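Putative rRNA methylase (Clostridium thermocellum ATCC 27405, PDB 3EEY) binds S-adenosylmethionine and probably acts as a methyltransferase, with ribosomal RNA as its presumed substrate. Local coordinates at residues H13-M18 with G132-V137; T25-T30 with F51-Q56; D81-M86 with I119-K124; F165-T170 with V183-I188. One frame throughout, in Å; residues are numbered along the deposited sequence.

Interaction 1 (H13-M18 with G132-V137)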
# COMPACT_ATOMS: atom_id res chain seq x y z
N HIS A 13 6.08 -9.40 -2.88
CA HIS A 13 7.28 -10.03 -2.33
C HIS A 13 7.76 -9.36 -1.03
O HIS A 13 8.15 -10.06 -0.09
CB HIS A 13 8.39 -10.01 -3.37
CG HIS A 13 8.20 -11.01 -4.47
ND1 HIS A 13 9.19 -11.89 -4.85
CD2 HIS A 13 7.15 -11.26 -5.27
CE1 HIS A 13 8.75 -12.64 -5.84
NE2 HIS A 13 7.51 -12.28 -6.11
N ASP A 14 7.72 -8.03 -0.99
CA ASP A 14 8.08 -7.26 0.20
C ASP A 14 7.17 -7.55 1.40
O ASP A 14 7.65 -7.66 2.52
CB ASP A 14 8.07 -5.75 -0.10
CG ASP A 14 9.29 -5.29 -0.89
OD1 ASP A 14 10.18 -6.12 -1.19
OD2 ASP A 14 9.38 -4.09 -1.19
N TYR A 15 5.86 -7.66 1.13
CA TYR A 15 4.88 -8.04 2.15
C TYR A 15 5.06 -9.46 2.65
O TYR A 15 4.86 -9.74 3.83
CB TYR A 15 3.45 -7.85 1.63
CG TYR A 15 2.92 -6.44 1.81
CD1 TYR A 15 2.88 -5.55 0.74
CD2 TYR A 15 2.45 -6.01 3.05
CE1 TYR A 15 2.39 -4.25 0.91
CE2 TYR A 15 1.96 -4.72 3.23
CZ TYR A 15 1.93 -3.84 2.15
OH TYR A 15 1.45 -2.56 2.31
N ILE A 16 5.45 -10.36 1.75
CA ILE A 16 5.67 -11.76 2.10
C ILE A 16 6.93 -11.91 2.97
O ILE A 16 6.91 -12.62 3.97
CB ILE A 16 5.70 -12.71 0.83
CG1 ILE A 16 4.31 -12.81 0.17
CG2 ILE A 16 6.20 -14.08 1.17
CD1 ILE A 16 3.19 -13.42 1.02
N LYS A 17 8.01 -11.21 2.60
CA LYS A 17 9.25 -11.15 3.39
C LYS A 17 9.04 -10.66 4.83
O LYS A 17 9.70 -11.15 5.75
CB LYS A 17 10.29 -10.26 2.70
CG LYS A 17 11.21 -10.96 1.71
CD LYS A 17 11.66 -10.03 0.58
CE LYS A 17 12.20 -8.69 1.07
NZ LYS A 17 13.67 -8.54 0.85
N MET A 18 8.11 -9.71 5.03
CA MET A 18 7.71 -9.20 6.35
C MET A 18 7.13 -10.27 7.27
O MET A 18 7.30 -10.23 8.48
CB MET A 18 6.63 -8.12 6.22
CG MET A 18 7.09 -6.68 5.94
SD MET A 18 5.65 -5.62 5.57
CE MET A 18 4.98 -5.32 7.21
N GLY A 132 -2.34 -13.50 12.18
CA GLY A 132 -1.12 -12.77 11.83
C GLY A 132 -0.49 -13.25 10.53
O GLY A 132 0.63 -12.87 10.23
N GLY A 133 -1.22 -14.08 9.78
CA GLY A 133 -0.78 -14.57 8.47
C GLY A 133 -1.27 -13.68 7.35
O GLY A 133 -2.15 -12.86 7.56
N ILE A 134 -0.71 -13.84 6.14
CA ILE A 134 -0.99 -12.93 5.03
C ILE A 134 -1.33 -13.64 3.72
O ILE A 134 -0.78 -14.69 3.43
CB ILE A 134 0.16 -11.88 4.83
CG1 ILE A 134 -0.25 -10.77 3.87
CG2 ILE A 134 1.47 -12.54 4.34
CD1 ILE A 134 -0.10 -9.38 4.41
N ILE A 135 -2.27 -13.09 2.97
CA ILE A 135 -2.49 -13.49 1.58
C ILE A 135 -2.17 -12.26 0.74
O ILE A 135 -2.65 -11.17 1.05
CB ILE A 135 -3.95 -13.92 1.32
CG1 ILE A 135 -4.30 -15.16 2.14
CG2 ILE A 135 -4.20 -14.20 -0.18
CD1 ILE A 135 -5.77 -15.30 2.47
N THR A 136 -1.35 -12.43 -0.29
CA THR A 136 -1.18 -11.39 -1.29
C THR A 136 -1.83 -11.81 -2.61
O THR A 136 -1.75 -12.97 -3.00
CB THR A 136 0.30 -11.03 -1.53
OG1 THR A 136 0.99 -12.17 -2.05
CG2 THR A 136 0.97 -10.59 -0.22
N VAL A 137 -2.53 -10.88 -3.25
CA VAL A 137 -3.21 -11.12 -4.53
C VAL A 137 -2.77 -10.04 -5.52
O VAL A 137 -3.13 -8.87 -5.37
CB VAL A 137 -4.76 -11.10 -4.37
CG1 VAL A 137 -5.45 -11.61 -5.62
CG2 VAL A 137 -5.20 -11.91 -3.17

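Interaction 2 (T25-T30 with F51-Q56). With SAM (S-adenosylmethionine), chain K.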
# COMPACT_ATOMS: atom_id res chain seq x y z
N THR A 25 4.91 -22.86 6.98
CA THR A 25 4.22 -23.50 5.87
C THR A 25 3.52 -22.42 5.05
O THR A 25 2.73 -21.64 5.59
CB THR A 25 3.25 -24.61 6.34
OG1 THR A 25 3.98 -25.61 7.05
CG2 THR A 25 2.54 -25.26 5.16
N VAL A 26 3.83 -22.37 3.76
CA VAL A 26 3.32 -21.34 2.86
C VAL A 26 2.73 -21.98 1.61
O VAL A 26 2.97 -23.15 1.35
CB VAL A 26 4.42 -20.29 2.49
CG1 VAL A 26 4.94 -19.56 3.73
CG2 VAL A 26 5.57 -20.93 1.73
N VAL A 27 1.93 -21.22 0.86
CA VAL A 27 1.28 -21.71 -0.36
C VAL A 27 1.51 -20.75 -1.54
O VAL A 27 1.35 -19.55 -1.40
CB VAL A 27 -0.27 -21.91 -0.18
CG1 VAL A 27 -0.87 -22.62 -1.37
CG2 VAL A 27 -0.61 -22.67 1.09
N ASP A 28 1.89 -21.31 -2.68
CA ASP A 28 1.83 -20.61 -3.95
C ASP A 28 0.60 -21.17 -4.65
O ASP A 28 0.61 -22.29 -5.13
CB ASP A 28 3.11 -20.84 -4.77
CG ASP A 28 3.16 -20.00 -6.04
OD1 ASP A 28 2.16 -19.34 -6.39
OD2 ASP A 28 4.22 -20.00 -6.70
N ALA A 29 -0.46 -20.37 -4.70
CA ALA A 29 -1.74 -20.83 -5.23
C ALA A 29 -1.81 -20.80 -6.76
O ALA A 29 -2.73 -21.36 -7.36
CB ALA A 29 -2.88 -20.04 -4.63
N THR A 30 -0.83 -20.14 -7.39
CA THR A 30 -0.80 -19.98 -8.84
C THR A 30 0.64 -20.14 -9.30
O THR A 30 1.35 -19.15 -9.47
CB THR A 30 -1.33 -18.59 -9.28
OG1 THR A 30 -0.75 -17.58 -8.47
CG2 THR A 30 -2.85 -18.48 -9.15
N PHE A 51 3.51 -25.44 -0.53
CA PHE A 51 2.55 -26.11 -1.38
C PHE A 51 2.33 -25.27 -2.63
O PHE A 51 2.04 -24.08 -2.54
CB PHE A 51 1.22 -26.35 -0.65
CG PHE A 51 1.29 -27.40 0.42
CD1 PHE A 51 1.15 -28.75 0.11
CD2 PHE A 51 1.50 -27.04 1.75
CE1 PHE A 51 1.21 -29.72 1.10
CE2 PHE A 51 1.56 -28.01 2.75
CZ PHE A 51 1.41 -29.35 2.42
N GLY A 52 2.51 -25.89 -3.79
CA GLY A 52 2.30 -25.22 -5.06
C GLY A 52 1.18 -25.84 -5.87
O GLY A 52 1.03 -27.05 -5.89
N PHE A 53 0.40 -24.99 -6.53
CA PHE A 53 -0.79 -25.42 -7.26
C PHE A 53 -0.80 -24.84 -8.66
O PHE A 53 -0.47 -23.67 -8.85
CB PHE A 53 -2.07 -24.95 -6.55
CG PHE A 53 -2.36 -25.65 -5.25
CD1 PHE A 53 -3.11 -26.83 -5.23
CD2 PHE A 53 -1.90 -25.14 -4.05
CE1 PHE A 53 -3.39 -27.48 -4.04
CE2 PHE A 53 -2.16 -25.79 -2.85
CZ PHE A 53 -2.90 -26.97 -2.85
N ASP A 54 -1.18 -25.67 -9.63
CA ASP A 54 -1.56 -25.21 -10.96
C ASP A 54 -2.40 -26.28 -11.65
O ASP A 54 -2.38 -27.45 -11.26
CB ASP A 54 -0.33 -24.87 -11.81
CG ASP A 54 -0.58 -23.72 -12.77
OD1 ASP A 54 -1.42 -23.86 -13.68
OD2 ASP A 54 0.07 -22.67 -12.62
N ILE A 55 -3.14 -25.87 -12.67
CA ILE A 55 -4.03 -26.77 -13.41
C ILE A 55 -3.43 -27.23 -14.74
O ILE A 55 -4.04 -28.03 -15.45
CB ILE A 55 -5.45 -26.15 -13.64
CG1 ILE A 55 -5.36 -24.84 -14.43
CG2 ILE A 55 -6.18 -25.95 -12.32
CD1 ILE A 55 -6.69 -24.31 -14.91
N GLN A 56 -2.25 -26.72 -15.07
CA GLN A 56 -1.57 -27.06 -16.32
C GLN A 56 -0.35 -27.94 -16.07
O GLN A 56 0.39 -27.73 -15.11
CB GLN A 56 -1.15 -25.79 -17.07
CG GLN A 56 -2.32 -24.95 -17.58
CD GLN A 56 -1.87 -23.81 -18.48
OE1 GLN A 56 -1.15 -24.01 -19.45
NE2 GLN A 56 -2.32 -22.59 -18.16
N SAM K . 3.26 -16.74 -10.06
CA SAM K . 3.32 -17.20 -11.48
C SAM K . 4.74 -17.14 -12.04
O SAM K . 4.97 -17.14 -13.26
OXT SAM K . 5.71 -17.10 -11.28
CB SAM K . 2.32 -16.44 -12.33
CG SAM K . 0.92 -17.04 -12.28
SD SAM K . -0.01 -16.88 -13.83
CE SAM K . -0.39 -15.11 -13.80
C5' SAM K . -1.57 -17.66 -13.35
C4' SAM K . -1.40 -19.18 -13.21
O4' SAM K . -2.47 -19.75 -12.49
C3' SAM K . -1.34 -19.89 -14.57
O3' SAM K . -0.20 -20.70 -14.59
C2' SAM K . -2.61 -20.72 -14.62
O2' SAM K . -2.44 -21.94 -15.32
C1' SAM K . -2.89 -20.94 -13.14
N9 SAM K . -4.30 -21.24 -12.84
C8 SAM K . -5.43 -20.92 -13.56
N7 SAM K . -6.51 -21.40 -12.90
C5 SAM K . -6.09 -22.02 -11.77
C6 SAM K . -6.75 -22.68 -10.75
N6 SAM K . -8.07 -22.81 -10.73
N1 SAM K . -6.00 -23.22 -9.72
C2 SAM K . -4.63 -23.13 -9.69
N3 SAM K . -3.99 -22.46 -10.70
C4 SAM K . -4.70 -21.92 -11.73

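Interaction 3 (D81-M86 with I119-K124). With SAM (S-adenosylmethionine), chain K.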
# COMPACT_ATOMS: atom_id res chain seq x y z
N ASP A 81 -3.73 -29.59 -9.22
CA ASP A 81 -5.15 -29.41 -8.96
C ASP A 81 -5.42 -27.91 -8.83
O ASP A 81 -4.49 -27.12 -8.65
CB ASP A 81 -5.55 -30.15 -7.68
CG ASP A 81 -7.04 -30.46 -7.61
OD1 ASP A 81 -7.81 -30.07 -8.52
OD2 ASP A 81 -7.45 -31.10 -6.61
N GLY A 82 -6.68 -27.53 -8.93
CA GLY A 82 -7.07 -26.15 -8.72
C GLY A 82 -6.84 -25.69 -7.29
O GLY A 82 -6.93 -26.49 -6.37
N HIS A 83 -6.53 -24.41 -7.12
CA HIS A 83 -6.30 -23.82 -5.81
C HIS A 83 -7.56 -23.76 -4.96
O HIS A 83 -7.48 -23.70 -3.74
CB HIS A 83 -5.63 -22.43 -5.90
CG HIS A 83 -6.20 -21.52 -6.95
ND1 HIS A 83 -5.41 -20.67 -7.69
CD2 HIS A 83 -7.47 -21.31 -7.38
CE1 HIS A 83 -6.17 -19.98 -8.53
NE2 HIS A 83 -7.42 -20.35 -8.36
N GLN A 84 -8.72 -23.80 -5.62
CA GLN A 84 -10.01 -23.93 -4.93
C GLN A 84 -10.13 -25.21 -4.10
O GLN A 84 -10.97 -25.30 -3.21
CB GLN A 84 -11.18 -23.82 -5.93
CG GLN A 84 -11.32 -24.98 -6.91
CD GLN A 84 -10.54 -24.77 -8.20
OE1 GLN A 84 -9.57 -24.02 -8.25
NE2 GLN A 84 -10.97 -25.45 -9.26
N ASN A 85 -9.27 -26.19 -4.38
CA ASN A 85 -9.26 -27.46 -3.67
C ASN A 85 -8.09 -27.61 -2.70
O ASN A 85 -7.74 -28.73 -2.33
CB ASN A 85 -9.22 -28.63 -4.67
CG ASN A 85 -10.40 -28.63 -5.63
OD1 ASN A 85 -11.56 -28.48 -5.22
ND2 ASN A 85 -10.11 -28.82 -6.91
N MET A 86 -7.50 -26.48 -2.28
CA MET A 86 -6.28 -26.49 -1.47
C MET A 86 -6.46 -27.13 -0.09
O MET A 86 -5.49 -27.62 0.51
CB MET A 86 -5.60 -25.10 -1.39
CG MET A 86 -6.23 -24.07 -0.44
SD MET A 86 -5.26 -22.56 -0.13
CE MET A 86 -5.16 -21.90 -1.79
N ILE A 119 -12.36 -16.90 -5.91
CA ILE A 119 -13.13 -16.59 -4.69
C ILE A 119 -13.18 -17.80 -3.73
O ILE A 119 -12.97 -17.65 -2.52
CB ILE A 119 -14.55 -16.04 -5.04
CG1 ILE A 119 -14.44 -14.61 -5.58
CG2 ILE A 119 -15.48 -16.06 -3.84
CD1 ILE A 119 -15.59 -14.18 -6.46
N GLN A 120 -13.44 -18.99 -4.27
CA GLN A 120 -13.38 -20.24 -3.51
C GLN A 120 -12.03 -20.46 -2.85
O GLN A 120 -11.97 -20.71 -1.64
CB GLN A 120 -13.65 -21.43 -4.42
CG GLN A 120 -15.08 -21.83 -4.58
CD GLN A 120 -15.18 -23.20 -5.20
OE1 GLN A 120 -14.87 -24.20 -4.55
NE2 GLN A 120 -15.58 -23.25 -6.47
N ALA A 121 -10.95 -20.36 -3.63
CA ALA A 121 -9.57 -20.52 -3.11
C ALA A 121 -9.22 -19.48 -2.07
O ALA A 121 -8.54 -19.80 -1.09
CB ALA A 121 -8.57 -20.46 -4.22
N LEU A 122 -9.69 -18.24 -2.27
CA LEU A 122 -9.50 -17.18 -1.28
C LEU A 122 -10.18 -17.49 0.05
O LEU A 122 -9.61 -17.22 1.10
CB LEU A 122 -9.95 -15.83 -1.82
CG LEU A 122 -9.05 -15.14 -2.84
CD1 LEU A 122 -9.80 -14.03 -3.55
CD2 LEU A 122 -7.78 -14.62 -2.20
N SER A 123 -11.39 -18.05 0.00
CA SER A 123 -12.09 -18.51 1.22
C SER A 123 -11.31 -19.61 1.93
O SER A 123 -11.18 -19.60 3.15
CB SER A 123 -13.49 -19.02 0.91
OG SER A 123 -14.11 -18.24 -0.10
N LYS A 124 -10.81 -20.57 1.14
CA LYS A 124 -10.04 -21.70 1.66
C LYS A 124 -8.74 -21.23 2.28
O LYS A 124 -8.36 -21.67 3.37
CB LYS A 124 -9.76 -22.74 0.56
CG LYS A 124 -10.98 -23.43 -0.06
CD LYS A 124 -12.00 -23.89 0.98
CE LYS A 124 -13.00 -24.92 0.46
NZ LYS A 124 -13.16 -24.95 -1.03
N SAM K . 3.26 -16.74 -10.06
CA SAM K . 3.32 -17.20 -11.48
C SAM K . 4.74 -17.14 -12.04
O SAM K . 4.97 -17.14 -13.26
OXT SAM K . 5.71 -17.10 -11.28
CB SAM K . 2.32 -16.44 -12.33
CG SAM K . 0.92 -17.04 -12.28
SD SAM K . -0.01 -16.88 -13.83
CE SAM K . -0.39 -15.11 -13.80
C5' SAM K . -1.57 -17.66 -13.35
C4' SAM K . -1.40 -19.18 -13.21
O4' SAM K . -2.47 -19.75 -12.49
C3' SAM K . -1.34 -19.89 -14.57
O3' SAM K . -0.20 -20.70 -14.59
C2' SAM K . -2.61 -20.72 -14.62
O2' SAM K . -2.44 -21.94 -15.32
C1' SAM K . -2.89 -20.94 -13.14
N9 SAM K . -4.30 -21.24 -12.84
C8 SAM K . -5.43 -20.92 -13.56
N7 SAM K . -6.51 -21.40 -12.90
C5 SAM K . -6.09 -22.02 -11.77
C6 SAM K . -6.75 -22.68 -10.75
N6 SAM K . -8.07 -22.81 -10.73
N1 SAM K . -6.00 -23.22 -9.72
C2 SAM K . -4.63 -23.13 -9.69
N3 SAM K . -3.99 -22.46 -10.70
C4 SAM K . -4.70 -21.92 -11.73

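Interaction 4 (F165-T170 with V183-I188)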
# COMPACT_ATOMS: atom_id res chain seq x y z
N PHE A 165 -10.28 -9.81 9.35
CA PHE A 165 -9.24 -9.58 8.33
C PHE A 165 -9.07 -8.11 7.98
O PHE A 165 -10.05 -7.36 7.89
CB PHE A 165 -9.52 -10.36 7.04
CG PHE A 165 -9.62 -11.86 7.21
CD1 PHE A 165 -8.49 -12.66 7.04
CD2 PHE A 165 -10.83 -12.47 7.51
CE1 PHE A 165 -8.57 -14.04 7.20
CE2 PHE A 165 -10.92 -13.85 7.67
CZ PHE A 165 -9.80 -14.64 7.51
N ILE A 166 -7.82 -7.70 7.79
CA ILE A 166 -7.48 -6.44 7.12
C ILE A 166 -7.37 -6.72 5.63
O ILE A 166 -6.65 -7.61 5.22
CB ILE A 166 -6.14 -5.85 7.63
CG1 ILE A 166 -6.16 -5.65 9.14
CG2 ILE A 166 -5.83 -4.53 6.93
CD1 ILE A 166 -4.82 -5.20 9.72
N VAL A 167 -8.11 -5.97 4.81
CA VAL A 167 -7.99 -6.09 3.36
C VAL A 167 -7.52 -4.75 2.79
O VAL A 167 -8.23 -3.75 2.84
CB VAL A 167 -9.31 -6.58 2.68
CG1 VAL A 167 -9.11 -6.76 1.17
CG2 VAL A 167 -9.80 -7.90 3.30
N GLN A 168 -6.30 -4.73 2.27
CA GLN A 168 -5.70 -3.51 1.80
C GLN A 168 -5.45 -3.59 0.30
O GLN A 168 -4.78 -4.50 -0.17
CB GLN A 168 -4.40 -3.27 2.54
CG GLN A 168 -3.69 -2.00 2.16
CD GLN A 168 -2.22 -2.07 2.49
OE1 GLN A 168 -1.77 -1.55 3.51
NE2 GLN A 168 -1.45 -2.74 1.64
N ARG A 169 -5.99 -2.63 -0.44
CA ARG A 169 -5.74 -2.52 -1.86
C ARG A 169 -4.70 -1.43 -2.16
O ARG A 169 -4.75 -0.34 -1.61
CB ARG A 169 -7.03 -2.22 -2.60
CG ARG A 169 -6.86 -2.29 -4.12
CD ARG A 169 -8.01 -1.64 -4.85
NE ARG A 169 -8.40 -0.34 -4.30
CZ ARG A 169 -9.58 0.24 -4.53
NH1 ARG A 169 -10.48 -0.37 -5.30
NH2 ARG A 169 -9.87 1.41 -4.00
N THR A 170 -3.74 -1.76 -3.03
CA THR A 170 -2.73 -0.83 -3.47
C THR A 170 -2.88 -0.67 -4.99
O THR A 170 -3.02 -1.65 -5.70
CB THR A 170 -1.31 -1.31 -3.07
OG1 THR A 170 -1.24 -1.44 -1.64
CG2 THR A 170 -0.24 -0.34 -3.52
N VAL A 183 -3.70 -6.69 -3.63
CA VAL A 183 -4.54 -6.82 -2.44
C VAL A 183 -3.78 -7.62 -1.38
O VAL A 183 -3.22 -8.66 -1.67
CB VAL A 183 -5.92 -7.44 -2.77
CG1 VAL A 183 -6.78 -7.49 -1.54
CG2 VAL A 183 -6.65 -6.63 -3.83
N CYS A 184 -3.73 -7.08 -0.17
CA CYS A 184 -3.13 -7.76 0.97
C CYS A 184 -4.20 -8.09 1.98
O CYS A 184 -4.90 -7.20 2.45
CB CYS A 184 -2.07 -6.88 1.62
SG CYS A 184 -0.60 -6.68 0.64
N ILE A 185 -4.35 -9.37 2.29
CA ILE A 185 -5.29 -9.83 3.31
C ILE A 185 -4.51 -10.37 4.50
O ILE A 185 -3.72 -11.28 4.35
CB ILE A 185 -6.20 -10.96 2.76
CG1 ILE A 185 -6.84 -10.54 1.43
CG2 ILE A 185 -7.25 -11.35 3.79
CD1 ILE A 185 -7.26 -11.70 0.58
N GLU A 186 -4.73 -9.79 5.68
CA GLU A 186 -4.06 -10.25 6.90
C GLU A 186 -5.09 -10.66 7.93
O GLU A 186 -5.98 -9.89 8.25
CB GLU A 186 -3.19 -9.14 7.50
CG GLU A 186 -2.32 -9.65 8.64
CD GLU A 186 -1.67 -8.56 9.47
OE1 GLU A 186 -1.69 -7.39 9.06
OE2 GLU A 186 -1.13 -8.88 10.54
N LYS A 187 -4.95 -11.87 8.46
CA LYS A 187 -5.83 -12.35 9.53
C LYS A 187 -5.45 -11.69 10.84
O LYS A 187 -4.30 -11.72 11.24
CB LYS A 187 -5.79 -13.88 9.65
CG LYS A 187 -6.74 -14.46 10.69
CD LYS A 187 -6.72 -15.98 10.73
CE LYS A 187 -7.87 -16.56 9.94
NZ LYS A 187 -7.90 -18.05 9.87
N ILE A 188 -6.43 -11.09 11.51
CA ILE A 188 -6.18 -10.44 12.80
C ILE A 188 -6.93 -11.11 13.96
O ILE A 188 -6.60 -10.88 15.13
CB ILE A 188 -6.45 -8.92 12.75
CG1 ILE A 188 -7.91 -8.61 12.37
CG2 ILE A 188 -5.46 -8.24 11.81
CD1 ILE A 188 -8.27 -7.14 12.45

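Interaction 1 (H13-M18 with G132-V137)
The side chain of Ile16 overlaps two strand residues at once, its terminal methyl CD1 settling between the branches of Ile134 and Thr136, which both project from the same face of the strand. CD1 lies 3.8 Å from Ile134 CG2 and, equally close, 3.8 Å from Thr136 CG2. Two successive turns of like sign in Ile16 (chi1 -68°, chi2 -62°) fold the chain so that CD1 is carried off the helix and down onto the strand. Thr136 meets it with its methyl, and CB of Tyr15 rests on that same methyl from the preceding position on the helix, 4.1 Å from Thr136 CG2. Residues 13-18 of helix 8-19 run along residues 133-137 of the strand, almost antiparallel, their axes 9.0 Å apart at 170°; the helix is one of those that cover the central sheet of this Rossmann-like methyltransferase fold. Phe39, Leu40 and Leu43 of helix 35-44 and Ala96 and Met98 of strand 94-101 close round Ile16, which is buried. The ring of Tyr15 makes a looser, oblique approach, with CD2 4.4 Å from Ile134 CD1; its hydroxyl reaches past the strand to a hydrogen bond with Gln168 NE2. Beyond the apolar layer, His13 NE2 is hydrogen-bonded to Asp36 OD1, a residue of the S-adenosylmethionine site, and the His13 ring stacks with Phe39.

Interaction 2 (T25-T30 with F51-Q56)
With CG1 of Val27 anti to the backbone N (chi1 -171°) and the ring of Phe53 turned anti to its own carbonyl carbon (chi1 -70°), the methyl comes to the ring's rim, Val27 CG1 lying 3.7 Å from Phe53 CE2. Thr25 repeats the pattern two residues earlier on each strand: its CG2 sits in the plane of the Phe51 ring, at the edge, 3.8 Å from Phe51 CE2. Beneath these side chains the two strands run parallel, 12° apart, and are laced by three backbone hydrogen bonds: Phe51 N to Val26 O, Asp28 N to Phe51 O and Phe53 N to Asp28 O. Past the last of them the two strands part, and polar side chains take over. Asp28 OD1 accepts from Thr30 N, an Asx turn that shapes the bend after the first strand, while its OD2 is bonded to Thr37 OG1. That bend offers Thr30 O to the amino nitrogen of the cofactor, 3.1 Å from SAM N. After the second strand, Asp54 grips the ribose with both oxygens, OD1 2.7 Å from SAM O2' and OD2 2.8 Å from SAM O3'. Asp54 OD1 also closes an Asx turn with Gln56 N, and Gly32 N holds OD2, so backbone N-H groups help to position the carboxylate. Gln56 NE2 adds a second bond to O2', 2.9 Å long. Strand 25-28, helix 35-44 and strand 49-53 form a beta-alpha-beta unit, and an acidic residue at the end of its second strand binding the ribose hydroxyls is the hallmark of Rossmann-fold S-adenosylmethionine methyltransferases.

Interaction 3 (D81-M86 with I119-K124)
The 3-10 turn at 83-86 comes up against helix 115-128 so closely that the CA atoms of Gln84 and Ala121 are only 3.9 Å apart. The close approach is consistent with the small side chain of Ala121, whose methyl fits against His83, CB 3.5 Å from both His83 CD2 and His83 O. One face of the imidazole covers the N1 side of the adenine, the ring planes nearly parallel, with SAM N1 3.2 Å above the imidazole plane and over its centre. The first torsion of His83, 44°, holds CG between the backbone N and the carbonyl carbon, and a hydrogen bond from ND1 to Ala29 O helps to fix the ring's rotation. The same residue reads the base through its main chain, His83 N donating to SAM N1 at 2.9 Å. Gln84 completes the recognition: its chain bends at chi2 (-90°), turning back toward the base, and OE1 accepts from SAM N6 in a nearly straight bond of 171°. This pairing of an N-H with N1 and an acceptor with N6 suits adenine. On the helix side, CB of Gln84 rests on CB of Gln120, and Lys124, folded at chi2 and chi4, brings NZ to Gln84 O almost in line with the carbonyl bond, at 3.1 Å. Met86 runs past Lys124 in the opposite direction, its CG 3.9 Å from Lys124 CB. Met86 also packs on Ala125 and Leu128 farther along the helix, while Phe99 of strand 94-101 backs both His83 and Ala121; beyond Leu122, helix 148-157 covers the neighbouring flank.

Interaction 4 (F165-T170 with V183-I188)
Val167 and Val183, diagonal neighbours on one face of this antiparallel beta hairpin of strands 165-172 and 181-187, interlock at the edge of this chain's mixed sheet: their CG1 methyls meet 3.6 Å apart, crossing obliquely. On the same face the ring of Phe165 leans over the neighbouring strand and fills the groove between Ile185 and Lys187. Its CD1 lies 3.7 Å from Ile185 CG2, while CE1 and CZ run beside the aliphatic part of Lys187, which points the same way. The lysine chain is extended to CD and then bends at chi3 (-98°), bringing CE 3.6 Å from Phe165 CZ and carrying NZ on to Leu129 O, Met126 O and Glu190. Leu154 and Leu157 of helix 148-157 and Leu122 and Met126 of helix 115-128 cover this ridge of Val183, Ile185 and their partners. The face bearing Ile166, Gln168, Cys184 and Glu186 is shaped differently. Here Ile166 stands alongside Glu186 and meets Ile188 at about a right angle, CD1 touching Ile188 CG2 at 3.7 Å. Gln168 extends past Cys184 to Tyr15 and to Gln11 of the second subunit, and Glu186 OE1 takes a bond from Ile5 N of that subunit. The outer strand itself continues the sheet across the interface, where Gln168, Arg169 and Thr170 pair antiparallel with a strand of the second subunit. Between the hairpin strands, the pair Gln168 and Cys184 is joined by two reciprocal bonds, Gln168 N to Cys184 O and Cys184 N to Gln168 O, each 2.8 Å long.

Overall arrangement
Interactions 2 and 3 share the cofactor: their centres are about 10 Å apart, and Phe53 CZ packs 3.6 Å from Met86 CB, tying the ribose-binding end of the sheet to the adenine-binding turn. Interactions 1 and 4 are joined through adjacent strands, with Ile135 N 2.7 Å from Ile185 O, and both reach the second subunit. Leu122, on the helix of interaction 3, bridges the two groups by packing on Val137, Ile135 and Ile185. The helix of interaction 1 covers the opposite face of the sheet from that helix, yet the Thr136 side chain is only about 9 Å from S-adenosylmethionine. Interaction 4, whose centre is about 20 Å from that of interaction 2, belongs to the dimer end of the sheet.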